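Local coordinates for protein thiol transferase (Phanerochaete chrysosporium, PDB 4F0B) that binds oxidised glutathione and, as a Ure2p-type glutathione transferase, probably catalyses thiol-transfer reactions of glutathione, at residues V10-P15 with A73-G78; V41-R46 with V53-K58; C66-I71 with V81-A86. All coordinates share one frame; numbering follows the deposited sequence.

Contact 1 (V10-P15 with A73-G78); sequences VHYTAP and AITHEG
V10-Y12 and A73-T75 run as neighbouring antiparallel strands, 168° between their directions, with V10-T75 and Y12-A73 as hydrogen-bonded pairs and H11-I74 the non-hydrogen-bonded pair between them. Four backbone bonds join them; the shortest runs from Y12 N to A73 O at 2.8 Å. At the middle pair the chains come closer, and I74 CA sends a C-H towards V10 O at 3.1 Å.

V10, Y12, A73 and T75 share one face. There T75 and V10 lie alongside each other, OG1 3.5 Å from V10 CB. The T75 torsion (chi1 58°) places OG1, rather than CG2, beside V10 and near a water shared with Y12. That water bridges the two hydroxyls, 2.8 Å from T75 OG1 and 2.7 Å from Y12 OH. It sits at the edge of the Y12 ring, in its plane, and A73 O meets another part of the same edge. On the opposite face, H11 CD2 touches I74 CG2 at 3.9 Å, while T13 CB rests over one face of the imidazole, near its rim.

This is the inner strand pair of the thioredoxin-like sheet. Strand 38-42 flanks 9-13 and strand 79-82 flanks 73-76, while H11 packs on helix 20-33 and I74 on I87, Y90 and L91 of helix 84-95.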
loop_
_atom_site.group_PDB
_atom_site.type_symbol
_atom_site.label_atom_id
_atom_site.label_comp_id
_atom_site.label_asym_id
_atom_site.label_seq_id
_atom_site.Cartn_x
_atom_site.Cartn_y
_atom_site.Cartn_z
ATOM N N VAL A 10 -19.543 4.605 10.303
ATOM C CA VAL A 10 -18.919 4.432 11.623
ATOM C C VAL A 10 -17.413 4.299 11.406
ATOM O O VAL A 10 -16.973 3.514 10.566
ATOM C CB VAL A 10 -19.436 3.173 12.333
ATOM C CG1 VAL A 10 -18.823 3.050 13.731
ATOM C CG2 VAL A 10 -20.985 3.177 12.418
ATOM N N HIS A 11 -16.623 5.114 12.111
ATOM C CA HIS A 11 -15.168 5.115 11.977
ATOM C C HIS A 11 -14.538 4.531 13.224
ATOM O O HIS A 11 -14.660 5.140 14.301
ATOM C CB HIS A 11 -14.686 6.562 11.813
ATOM C CG HIS A 11 -13.211 6.678 11.525
ATOM N ND1 HIS A 11 -12.481 7.768 11.938
ATOM C CD2 HIS A 11 -12.330 5.858 10.886
ATOM C CE1 HIS A 11 -11.222 7.640 11.537
ATOM N NE2 HIS A 11 -11.099 6.481 10.911
ATOM N N TYR A 12 -13.880 3.374 13.077
ATOM C CA TYR A 12 -13.181 2.718 14.169
ATOM C C TYR A 12 -11.734 3.170 14.101
ATOM O O TYR A 12 -11.040 2.894 13.099
ATOM C CB TYR A 12 -13.270 1.194 13.996
ATOM C CG TYR A 12 -14.686 0.676 14.075
ATOM C CD1 TYR A 12 -15.248 0.296 15.300
ATOM C CD2 TYR A 12 -15.487 0.583 12.925
ATOM C CE1 TYR A 12 -16.558 -0.168 15.392
ATOM C CE2 TYR A 12 -16.816 0.131 13.011
ATOM C CZ TYR A 12 -17.327 -0.250 14.250
ATOM O OH TYR A 12 -18.605 -0.696 14.389
ATOM N N THR A 13 -11.287 3.890 15.131
ATOM C CA THR A 13 -10.018 4.583 14.990
ATOM C C THR A 13 -9.296 4.784 16.316
ATOM O O THR A 13 -9.766 4.361 17.379
ATOM C CB THR A 13 -10.264 5.916 14.264
ATOM O OG1 THR A 13 -9.011 6.380 13.761
ATOM C CG2 THR A 13 -10.898 6.959 15.175
ATOM N N ALA A 14 -8.134 5.449 16.226
ATOM C CA ALA A 14 -7.331 5.849 17.383
ATOM C C ALA A 14 -6.498 7.030 16.922
ATOM O O ALA A 14 -6.310 7.217 15.713
ATOM C CB ALA A 14 -6.435 4.685 17.865
ATOM N N PRO A 15 -6.010 7.835 17.851
ATOM C CA PRO A 15 -5.284 9.060 17.462
ATOM C C PRO A 15 -3.855 8.755 17.066
ATOM O O PRO A 15 -2.955 8.817 17.904
ATOM C CB PRO A 15 -5.344 9.938 18.719
ATOM C CG PRO A 15 -5.456 8.913 19.868
ATOM C CD PRO A 15 -6.323 7.788 19.295
ATOM N N ALA A 73 -10.790 1.430 10.438
ATOM C CA ALA A 73 -11.733 0.761 9.560
ATOM C C ALA A 73 -13.011 1.559 9.599
ATOM O O ALA A 73 -13.285 2.286 10.558
ATOM C CB ALA A 73 -11.992 -0.699 9.997
ATOM N N ILE A 74 -13.839 1.402 8.567
ATOM C CA ILE A 74 -15.180 1.955 8.614
ATOM C C ILE A 74 -16.227 0.934 8.280
ATOM O O ILE A 74 -15.940 -0.106 7.691
ATOM C CB ILE A 74 -15.386 3.131 7.657
ATOM C CG1 ILE A 74 -15.186 2.699 6.187
ATOM C CG2 ILE A 74 -14.486 4.317 8.031
ATOM C CD1 ILE A 74 -15.704 3.736 5.162
ATOM N N THR A 75 -17.457 1.211 8.707
ATOM C CA THR A 75 -18.611 0.584 8.051
ATOM C C THR A 75 -19.456 1.659 7.442
ATOM O O THR A 75 -19.584 2.747 7.986
ATOM C CB THR A 75 -19.435 -0.289 8.991
ATOM O OG1 THR A 75 -19.906 0.496 10.099
ATOM C CG2 THR A 75 -18.586 -1.461 9.486
ATOM N N HIS A 76 -20.032 1.359 6.289
ATOM C CA HIS A 76 -20.932 2.280 5.624
ATOM C C HIS A 76 -22.164 1.514 5.276
ATOM O O HIS A 76 -22.144 0.629 4.417
ATOM C CB HIS A 76 -20.295 2.865 4.379
ATOM C CG HIS A 76 -21.245 3.666 3.549
ATOM N ND1 HIS A 76 -21.275 3.573 2.178
ATOM C CD2 HIS A 76 -22.240 4.526 3.897
ATOM C CE1 HIS A 76 -22.249 4.343 1.711
ATOM N NE2 HIS A 76 -22.849 4.924 2.733
ATOM N N GLU A 77 -23.233 1.880 5.977
ATOM C CA GLU A 77 -24.479 1.150 5.941
ATOM C C GLU A 77 -24.206 -0.326 6.062
ATOM O O GLU A 77 -24.752 -1.126 5.325
ATOM C CB GLU A 77 -25.280 1.502 4.682
ATOM C CG GLU A 77 -25.707 2.974 4.695
ATOM C CD GLU A 77 -26.707 3.344 3.609
ATOM O OE1 GLU A 77 -27.288 2.434 2.986
ATOM O OE2 GLU A 77 -26.907 4.552 3.373
ATOM N N GLY A 78 -23.263 -0.667 6.947
ATOM C CA GLY A 78 -22.929 -2.052 7.222
ATOM C C GLY A 78 -21.757 -2.637 6.437
ATOM O O GLY A 78 -21.189 -3.649 6.866
HETATM O O HOH W 1 -20.466 -0.859 12.449
#

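Contact 2 (V41-R46 with V53-K58); sequences VKMSIR and VHNQVK. With GDS (oxidized glutathione disulfide), chain C.
The side-chain amide of N55 carries V41 CG1 over one of its faces, the methyl lying 3.7 Å from N55 ND2, with the two side chains crossing at about a right angle. From ND2 a hydrogen bond goes to a water that in turn donates to K42 O, while OD1 takes a weak bond from H54 ND1. The other amide, that of Q56, receives K58 N on OE1 at 2.8 Å, the donor standing 46° out of the amide plane.

The backbones meet at a single bridge between S44 and Q56. S44 N donates to N55 O at 2.8 Å, just where N55 centres an inverse gamma turn, and V57 N reaches S44 O at 3.1 Å almost head-on to the carbonyl. S44 OG, on the far side of CB from the backbone N (chi1 165°), accepts from R46 N in an ST turn and also bonds D49. M43 folds back through bends at chi2 and chi3, which brings SD to 3.8 Å from N55 CB and CE to 3.6 Å from Q56 O. I45 and V57 lie side by side, CG2 to CG1 4.0 Å, and both touch the bound glutathione disulfide.

The contact closes the loop that follows strand 38-42. V41 and M43 are bonded through their backbones to strand 9-13, while M43 packs on W61 and F62 of helix 60-63 and the H54 ring stacks with W61.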
loop_
_atom_site.group_PDB
_atom_site.type_symbol
_atom_site.label_atom_id
_atom_site.label_comp_id
_atom_site.label_asym_id
_atom_site.label_seq_id
_atom_site.Cartn_x
_atom_site.Cartn_y
_atom_site.Cartn_z
ATOM N N VAL A 41 -15.732 5.391 16.938
ATOM C CA VAL A 41 -15.506 4.375 17.976
ATOM C C VAL A 41 -14.017 4.374 18.210
ATOM O O VAL A 41 -13.246 3.952 17.341
ATOM C CB VAL A 41 -15.984 2.989 17.542
ATOM C CG1 VAL A 41 -15.655 1.954 18.625
ATOM C CG2 VAL A 41 -17.480 3.017 17.267
ATOM N N LYS A 42 -13.608 4.818 19.390
ATOM C CA LYS A 42 -12.210 4.867 19.747
ATOM C C LYS A 42 -11.733 3.475 20.252
ATOM O O LYS A 42 -12.251 2.929 21.215
ATOM C CB LYS A 42 -11.980 5.980 20.777
ATOM C CG LYS A 42 -10.512 6.284 21.000
ATOM C CD LYS A 42 -10.348 7.390 22.031
ATOM C CE LYS A 42 -8.890 7.786 22.174
ATOM N NZ LYS A 42 -8.710 8.690 23.355
ATOM N N MET A 43 -10.750 2.911 19.569
ATOM C CA MET A 43 -10.301 1.547 19.812
ATOM C C MET A 43 -8.956 1.551 20.493
ATOM O O MET A 43 -8.058 2.315 20.101
ATOM C CB MET A 43 -10.176 0.762 18.483
ATOM C CG MET A 43 -11.482 0.703 17.725
ATOM S SD MET A 43 -12.607 -0.530 18.410
ATOM C CE MET A 43 -11.759 -2.033 17.952
ATOM N N SER A 44 -8.793 0.691 21.488
ATOM C CA SER A 44 -7.456 0.429 22.009
ATOM C C SER A 44 -6.620 -0.334 21.010
ATOM O O SER A 44 -7.071 -1.333 20.448
ATOM C CB SER A 44 -7.541 -0.367 23.305
ATOM O OG SER A 44 -6.234 -0.882 23.572
ATOM N N ILE A 45 -5.409 0.162 20.790
ATOM C CA ILE A 45 -4.441 -0.500 19.912
ATOM C C ILE A 45 -3.321 -1.105 20.740
ATOM O O ILE A 45 -2.279 -1.465 20.194
ATOM C CB ILE A 45 -3.828 0.474 18.865
ATOM C CG1 ILE A 45 -3.106 1.605 19.582
ATOM C CG2 ILE A 45 -4.942 0.985 17.965
ATOM C CD1 ILE A 45 -2.213 2.453 18.657
ATOM N N ARG A 46 -3.528 -1.228 22.056
ATOM C CA ARG A 46 -2.468 -1.735 22.936
ATOM C C ARG A 46 -2.592 -3.232 23.176
ATOM O O ARG A 46 -3.671 -3.727 23.564
ATOM C CB ARG A 46 -2.533 -1.039 24.299
ATOM C CG ARG A 46 -2.584 0.461 24.217
ATOM C CD ARG A 46 -2.277 1.065 25.543
ATOM N NE ARG A 46 -3.035 0.453 26.628
ATOM C CZ ARG A 46 -2.642 0.491 27.898
ATOM N NH1 ARG A 46 -3.362 -0.104 28.839
ATOM N NH2 ARG A 46 -1.488 1.078 28.217
ATOM N N VAL A 53 -10.666 -5.214 27.259
ATOM C CA VAL A 53 -11.448 -4.040 26.813
ATOM C C VAL A 53 -12.274 -4.516 25.602
ATOM O O VAL A 53 -11.743 -5.227 24.743
ATOM C CB VAL A 53 -10.460 -2.886 26.361
ATOM C CG1 VAL A 53 -11.210 -1.708 25.766
ATOM C CG2 VAL A 53 -9.530 -2.427 27.521
ATOM N N HIS A 54 -13.564 -4.159 25.521
ATOM C CA HIS A 54 -14.373 -4.550 24.360
ATOM C C HIS A 54 -13.863 -3.859 23.067
ATOM O O HIS A 54 -13.675 -4.495 22.034
ATOM C CB HIS A 54 -15.874 -4.215 24.581
ATOM C CG HIS A 54 -16.729 -4.496 23.382
ATOM N ND1 HIS A 54 -17.179 -3.498 22.542
ATOM C CD2 HIS A 54 -17.230 -5.658 22.885
ATOM C CE1 HIS A 54 -17.891 -4.035 21.566
ATOM N NE2 HIS A 54 -17.957 -5.342 21.772
ATOM N N ASN A 55 -13.639 -2.546 23.156
ATOM C CA ASN A 55 -13.157 -1.773 22.003
ATOM C C ASN A 55 -11.629 -1.890 21.914
ATOM O O ASN A 55 -10.891 -1.002 22.341
ATOM C CB ASN A 55 -13.614 -0.315 22.095
ATOM C CG ASN A 55 -15.115 -0.147 21.855
ATOM O OD1 ASN A 55 -15.769 -1.038 21.310
ATOM N ND2 ASN A 55 -15.658 1.017 22.224
ATOM N N GLN A 56 -11.184 -3.010 21.363
ATOM C CA GLN A 56 -9.775 -3.360 21.281
ATOM C C GLN A 56 -9.592 -4.091 19.948
ATOM O O GLN A 56 -10.427 -4.917 19.572
ATOM C CB GLN A 56 -9.376 -4.233 22.477
ATOM C CG GLN A 56 -7.868 -4.181 22.808
ATOM C CD GLN A 56 -7.004 -4.951 21.829
ATOM O OE1 GLN A 56 -7.400 -6.002 21.321
ATOM N NE2 GLN A 56 -5.808 -4.443 21.574
ATOM N N VAL A 57 -8.512 -3.790 19.243
ATOM C CA VAL A 57 -8.393 -4.218 17.847
ATOM C C VAL A 57 -8.307 -5.703 17.575
ATOM O O VAL A 57 -8.570 -6.109 16.446
ATOM C CB VAL A 57 -7.221 -3.519 17.114
ATOM C CG1 VAL A 57 -7.493 -2.006 17.018
ATOM C CG2 VAL A 57 -5.903 -3.811 17.804
ATOM N N LYS A 58 -7.979 -6.517 18.597
ATOM C CA LYS A 58 -7.903 -7.964 18.391
ATOM C C LYS A 58 -9.180 -8.691 18.812
ATOM O O LYS A 58 -9.249 -9.926 18.743
ATOM C CB LYS A 58 -6.706 -8.550 19.142
ATOM C CG LYS A 58 -5.340 -7.933 18.739
ATOM C CD LYS A 58 -5.182 -7.885 17.210
ATOM C CE LYS A 58 -3.796 -7.329 16.828
ATOM N NZ LYS A 58 -3.674 -7.182 15.338
HETATM N N1 GDS C . -1.757 -0.692 6.569
HETATM C CA1 GDS C . -2.720 -0.331 7.656
HETATM C C1 GDS C . -3.513 0.921 7.192
HETATM O OE1 GDS C . -2.969 1.706 6.385
HETATM O OE2 GDS C . -4.667 1.064 7.640
HETATM C CB1 GDS C . -1.939 0.027 8.931
HETATM C CG1 GDS C . -2.873 0.298 10.125
HETATM C CD1 GDS C . -2.055 0.327 11.409
HETATM O O1 GDS C . -0.839 0.197 11.475
HETATM N N2 GDS C . -2.804 0.443 12.556
HETATM C CA2 GDS C . -2.203 0.503 13.895
HETATM C C2 GDS C . -2.876 -0.514 14.789
HETATM O O2 GDS C . -4.122 -0.688 14.768
HETATM C CB2 GDS C . -2.365 1.867 14.560
HETATM S SG2 GDS C . -1.739 3.252 13.607
HETATM N N3 GDS C . -2.036 -1.180 15.605
HETATM C CA3 GDS C . -2.579 -2.165 16.545
HETATM C C3 GDS C . -1.873 -3.469 16.486
HETATM O OE3 GDS C . -2.316 -4.363 17.235
HETATM O OE4 GDS C . -0.905 -3.611 15.690
HETATM N N4 GDS C . 1.847 1.125 10.977
HETATM C CA4 GDS C . 2.599 0.820 9.771
HETATM C C4 GDS C . 1.885 1.252 8.448
HETATM O OE5 GDS C . 1.028 2.160 8.471
HETATM O OE6 GDS C . 2.241 0.636 7.429
HETATM C C5 GDS C . 2.498 1.433 12.102
HETATM O O5 GDS C . 3.749 1.472 12.162
HETATM C CA5 GDS C . 1.651 1.716 13.330
HETATM N N5 GDS C . 2.308 1.150 14.532
HETATM C CB5 GDS C . 1.495 3.252 13.400
HETATM S SG5 GDS C . 0.307 3.719 14.653
HETATM C CA6 GDS C . 2.408 -2.847 15.879
HETATM C C6 GDS C . 3.916 -3.049 15.625
HETATM O OE7 GDS C . 4.413 -2.559 14.586
HETATM O OE8 GDS C . 4.541 -3.751 16.460
HETATM N N6 GDS C . 1.870 -4.104 16.394
HETATM C CB6 GDS C . 2.176 -1.701 16.914
HETATM C CG6 GDS C . 2.559 -0.261 16.464
HETATM C CD6 GDS C . 1.712 0.188 15.308
HETATM O O6 GDS C . 0.611 -0.255 15.020
HETATM O O HOH W 2 -14.048 3.332 23.204
#

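Contact 3 (C66-I71 with V81-A86); sequences CPNGRI and VFETSA. With GDS (oxidized glutathione disulfide), chain C.
C66, with SG swung opposite its backbone N (chi1 180°), lays the sulfur against F82, 3.5 Å from its CB and oblique to the aromatic ring. P67 follows with a CH-pi contact: its CD stands over one face of F82, 3.7 Å from the ring centroid and 19° off the normal, while W118 of the second subunit meets the same phenylalanine edge-to-face. N68 reaches E83 through a water, which accepts from N68 ND2 at 2.9 Å and donates to E83 OE2 at 2.8 Å; N68 OD1 is bonded to R157 of the second subunit. A type I turn spans C66 to G69, closed by G69 N bonding C66 O, and the chain then runs on to R70 and I71 at the ligand.

R70 extends along the glutathione, NH1 donating to the gamma-glutamyl carbonyl O1 at 3.1 Å, and NH2 makes a salt bridge with E154 of the second subunit. Replacing it with alanine would probably leave that glutamate without its charged mate and deprive the ligand of the bond at O1.

I71, just ahead of P72, pairs with the cysteinyl part of the ligand in an antiparallel fashion, consistent with the residue before the conserved cis-proline of thioredoxin-fold proteins: I71 N to O2 is 2.9 Å and I71 O to N2 is 2.8 Å. Across the pocket, E83 OE1 takes the gamma-glutamyl amino group N1, and T84 grips the gamma-glutamyl carboxylate twice, with N 2.8 Å from OE2 and OG1 on OE1.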
loop_
_atom_site.group_PDB
_atom_site.type_symbol
_atom_site.label_atom_id
_atom_site.label_comp_id
_atom_site.label_asym_id
_atom_site.label_seq_id
_atom_site.Cartn_x
_atom_site.Cartn_y
_atom_site.Cartn_z
ATOM N N CYS A 66 -12.444 -5.662 10.349
ATOM C CA CYS A 66 -11.056 -5.557 9.877
ATOM C C CYS A 66 -10.326 -6.854 10.196
ATOM O O CYS A 66 -9.932 -7.076 11.342
ATOM C CB CYS A 66 -10.308 -4.414 10.549
ATOM S SG CYS A 66 -8.600 -4.302 9.961
ATOM N N PRO A 67 -10.155 -7.725 9.203
ATOM C CA PRO A 67 -9.550 -9.045 9.503
ATOM C C PRO A 67 -8.102 -8.955 9.978
ATOM O O PRO A 67 -7.607 -9.896 10.602
ATOM C CB PRO A 67 -9.664 -9.813 8.183
ATOM C CG PRO A 67 -9.985 -8.797 7.134
ATOM C CD PRO A 67 -10.636 -7.597 7.817
ATOM N N ASN A 68 -7.440 -7.829 9.715
ATOM C CA ASN A 68 -6.098 -7.605 10.171
ATOM C C ASN A 68 -6.012 -7.184 11.633
ATOM O O ASN A 68 -4.923 -7.130 12.183
ATOM C CB ASN A 68 -5.458 -6.524 9.285
ATOM C CG ASN A 68 -3.941 -6.409 9.455
ATOM O OD1 ASN A 68 -3.225 -7.403 9.613
ATOM N ND2 ASN A 68 -3.439 -5.182 9.357
ATOM N N GLY A 69 -7.153 -6.874 12.262
ATOM C CA GLY A 69 -7.101 -6.463 13.662
ATOM C C GLY A 69 -6.311 -5.187 13.908
ATOM O O GLY A 69 -5.502 -5.127 14.820
ATOM N N ARG A 70 -6.555 -4.168 13.080
ATOM C CA ARG A 70 -5.871 -2.871 13.219
ATOM C C ARG A 70 -6.867 -1.768 12.850
ATOM O O ARG A 70 -7.867 -2.017 12.155
ATOM C CB ARG A 70 -4.665 -2.762 12.275
ATOM C CG ARG A 70 -3.501 -3.660 12.691
ATOM C CD ARG A 70 -2.162 -3.083 12.173
ATOM N NE ARG A 70 -1.072 -3.958 12.478
ATOM C CZ ARG A 70 0.169 -3.727 12.103
ATOM N NH1 ARG A 70 0.444 -2.632 11.407
ATOM N NH2 ARG A 70 1.121 -4.622 12.403
ATOM N N ILE A 71 -6.632 -0.567 13.381
ATOM C CA ILE A 71 -7.400 0.603 12.930
ATOM C C ILE A 71 -6.610 1.356 11.846
ATOM O O ILE A 71 -5.396 1.207 11.710
ATOM C CB ILE A 71 -7.795 1.559 14.098
ATOM C CG1 ILE A 71 -6.595 2.087 14.882
ATOM C CG2 ILE A 71 -8.774 0.887 15.047
ATOM C CD1 ILE A 71 -5.905 3.303 14.217
ATOM N N VAL A 81 -14.865 -1.491 5.415
ATOM C CA VAL A 81 -13.666 -1.168 4.639
ATOM C C VAL A 81 -12.509 -1.015 5.607
ATOM O O VAL A 81 -12.583 -0.232 6.576
ATOM C CB VAL A 81 -13.828 0.170 3.831
ATOM C CG1 VAL A 81 -12.634 0.339 2.903
ATOM C CG2 VAL A 81 -15.140 0.186 3.031
ATOM N N PHE A 82 -11.428 -1.744 5.348
ATOM C CA PHE A 82 -10.203 -1.586 6.144
ATOM C C PHE A 82 -9.060 -1.162 5.219
ATOM O O PHE A 82 -9.216 -1.192 3.973
ATOM C CB PHE A 82 -9.875 -2.849 7.009
ATOM C CG PHE A 82 -9.404 -4.054 6.216
ATOM C CD1 PHE A 82 -10.294 -4.826 5.493
ATOM C CD2 PHE A 82 -8.068 -4.439 6.252
ATOM C CE1 PHE A 82 -9.851 -5.942 4.758
ATOM C CE2 PHE A 82 -7.624 -5.560 5.523
ATOM C CZ PHE A 82 -8.515 -6.300 4.790
ATOM N N GLU A 83 -7.956 -0.734 5.846
ATOM C CA GLU A 83 -6.743 -0.132 5.233
ATOM C C GLU A 83 -6.978 1.340 4.894
ATOM O O GLU A 83 -7.817 1.672 4.039
ATOM C CB GLU A 83 -6.270 -0.888 3.974
ATOM C CG GLU A 83 -5.840 -2.325 4.256
ATOM C CD GLU A 83 -4.528 -2.423 5.026
ATOM O OE1 GLU A 83 -3.638 -1.556 4.811
ATOM O OE2 GLU A 83 -4.382 -3.336 5.859
ATOM N N THR A 84 -6.240 2.212 5.591
ATOM C CA THR A 84 -6.347 3.673 5.397
ATOM C C THR A 84 -6.650 4.078 3.951
ATOM O O THR A 84 -7.677 4.725 3.696
ATOM C CB THR A 84 -5.030 4.407 5.801
ATOM O OG1 THR A 84 -3.918 3.753 5.173
ATOM C CG2 THR A 84 -4.871 4.422 7.312
ATOM N N SER A 85 -5.754 3.744 3.021
ATOM C CA SER A 85 -5.860 4.246 1.651
ATOM C C SER A 85 -7.096 3.744 0.954
ATOM O O SER A 85 -7.748 4.498 0.185
ATOM C CB SER A 85 -4.616 3.856 0.870
ATOM O OG SER A 85 -3.480 4.406 1.542
ATOM N N ALA A 86 -7.501 2.490 1.253
ATOM C CA ALA A 86 -8.716 1.915 0.654
ATOM C C ALA A 86 -9.959 2.637 1.199
ATOM O O ALA A 86 -10.956 2.846 0.474
ATOM C CB ALA A 86 -8.807 0.393 0.938
HETATM N N1 GDS C . -1.757 -0.692 6.569
HETATM C CA1 GDS C . -2.720 -0.331 7.656
HETATM C C1 GDS C . -3.513 0.921 7.192
HETATM O OE1 GDS C . -2.969 1.706 6.385
HETATM O OE2 GDS C . -4.667 1.064 7.640
HETATM C CB1 GDS C . -1.939 0.027 8.931
HETATM C CG1 GDS C . -2.873 0.298 10.125
HETATM C CD1 GDS C . -2.055 0.327 11.409
HETATM O O1 GDS C . -0.839 0.197 11.475
HETATM N N2 GDS C . -2.804 0.443 12.556
HETATM C CA2 GDS C . -2.203 0.503 13.895
HETATM C C2 GDS C . -2.876 -0.514 14.789
HETATM O O2 GDS C . -4.122 -0.688 14.768
HETATM C CB2 GDS C . -2.365 1.867 14.560
HETATM S SG2 GDS C . -1.739 3.252 13.607
HETATM N N3 GDS C . -2.036 -1.180 15.605
HETATM C CA3 GDS C . -2.579 -2.165 16.545
HETATM C C3 GDS C . -1.873 -3.469 16.486
HETATM O OE3 GDS C . -2.316 -4.363 17.235
HETATM O OE4 GDS C . -0.905 -3.611 15.690
HETATM N N4 GDS C . 1.847 1.125 10.977
HETATM C CA4 GDS C . 2.599 0.820 9.771
HETATM C C4 GDS C . 1.885 1.252 8.448
HETATM O OE5 GDS C . 1.028 2.160 8.471
HETATM O OE6 GDS C . 2.241 0.636 7.429
HETATM C C5 GDS C . 2.498 1.433 12.102
HETATM O O5 GDS C . 3.749 1.472 12.162
HETATM C CA5 GDS C . 1.651 1.716 13.330
HETATM N N5 GDS C . 2.308 1.150 14.532
HETATM C CB5 GDS C . 1.495 3.252 13.400
HETATM S SG5 GDS C . 0.307 3.719 14.653
HETATM C CA6 GDS C . 2.408 -2.847 15.879
HETATM C C6 GDS C . 3.916 -3.049 15.625
HETATM O OE7 GDS C . 4.413 -2.559 14.586
HETATM O OE8 GDS C . 4.541 -3.751 16.460
HETATM N N6 GDS C . 1.870 -4.104 16.394
HETATM C CB6 GDS C . 2.176 -1.701 16.914
HETATM C CG6 GDS C . 2.559 -0.261 16.464
HETATM C CD6 GDS C . 1.712 0.188 15.308
HETATM O O6 GDS C . 0.611 -0.255 15.020
HETATM O O HOH W 3 -5.346 -3.137 8.457
#

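How the contacts relate
All three contacts belong to the N-terminal thioredoxin-like domain and lie on the same side of the chain's centre. Contact 1 holds the centre of the four-stranded sheet. Contact 2 is nested within the loop that contact 1 closes, centres about 12 Å apart, and joins it through strand 38-42. Contact 3 comes after contact 2 along the chain; its segments alternate with those of contact 1, and their centres are about 9 Å apart, with strand 79-82 beside 73-76. Contacts 2 and 3, centres about 13 Å apart, meet where K58 NZ bonds G69 O. Both touch the glutathione disulfide, so both contribute to its site, which N18 and R150 of the second subunit help to complete.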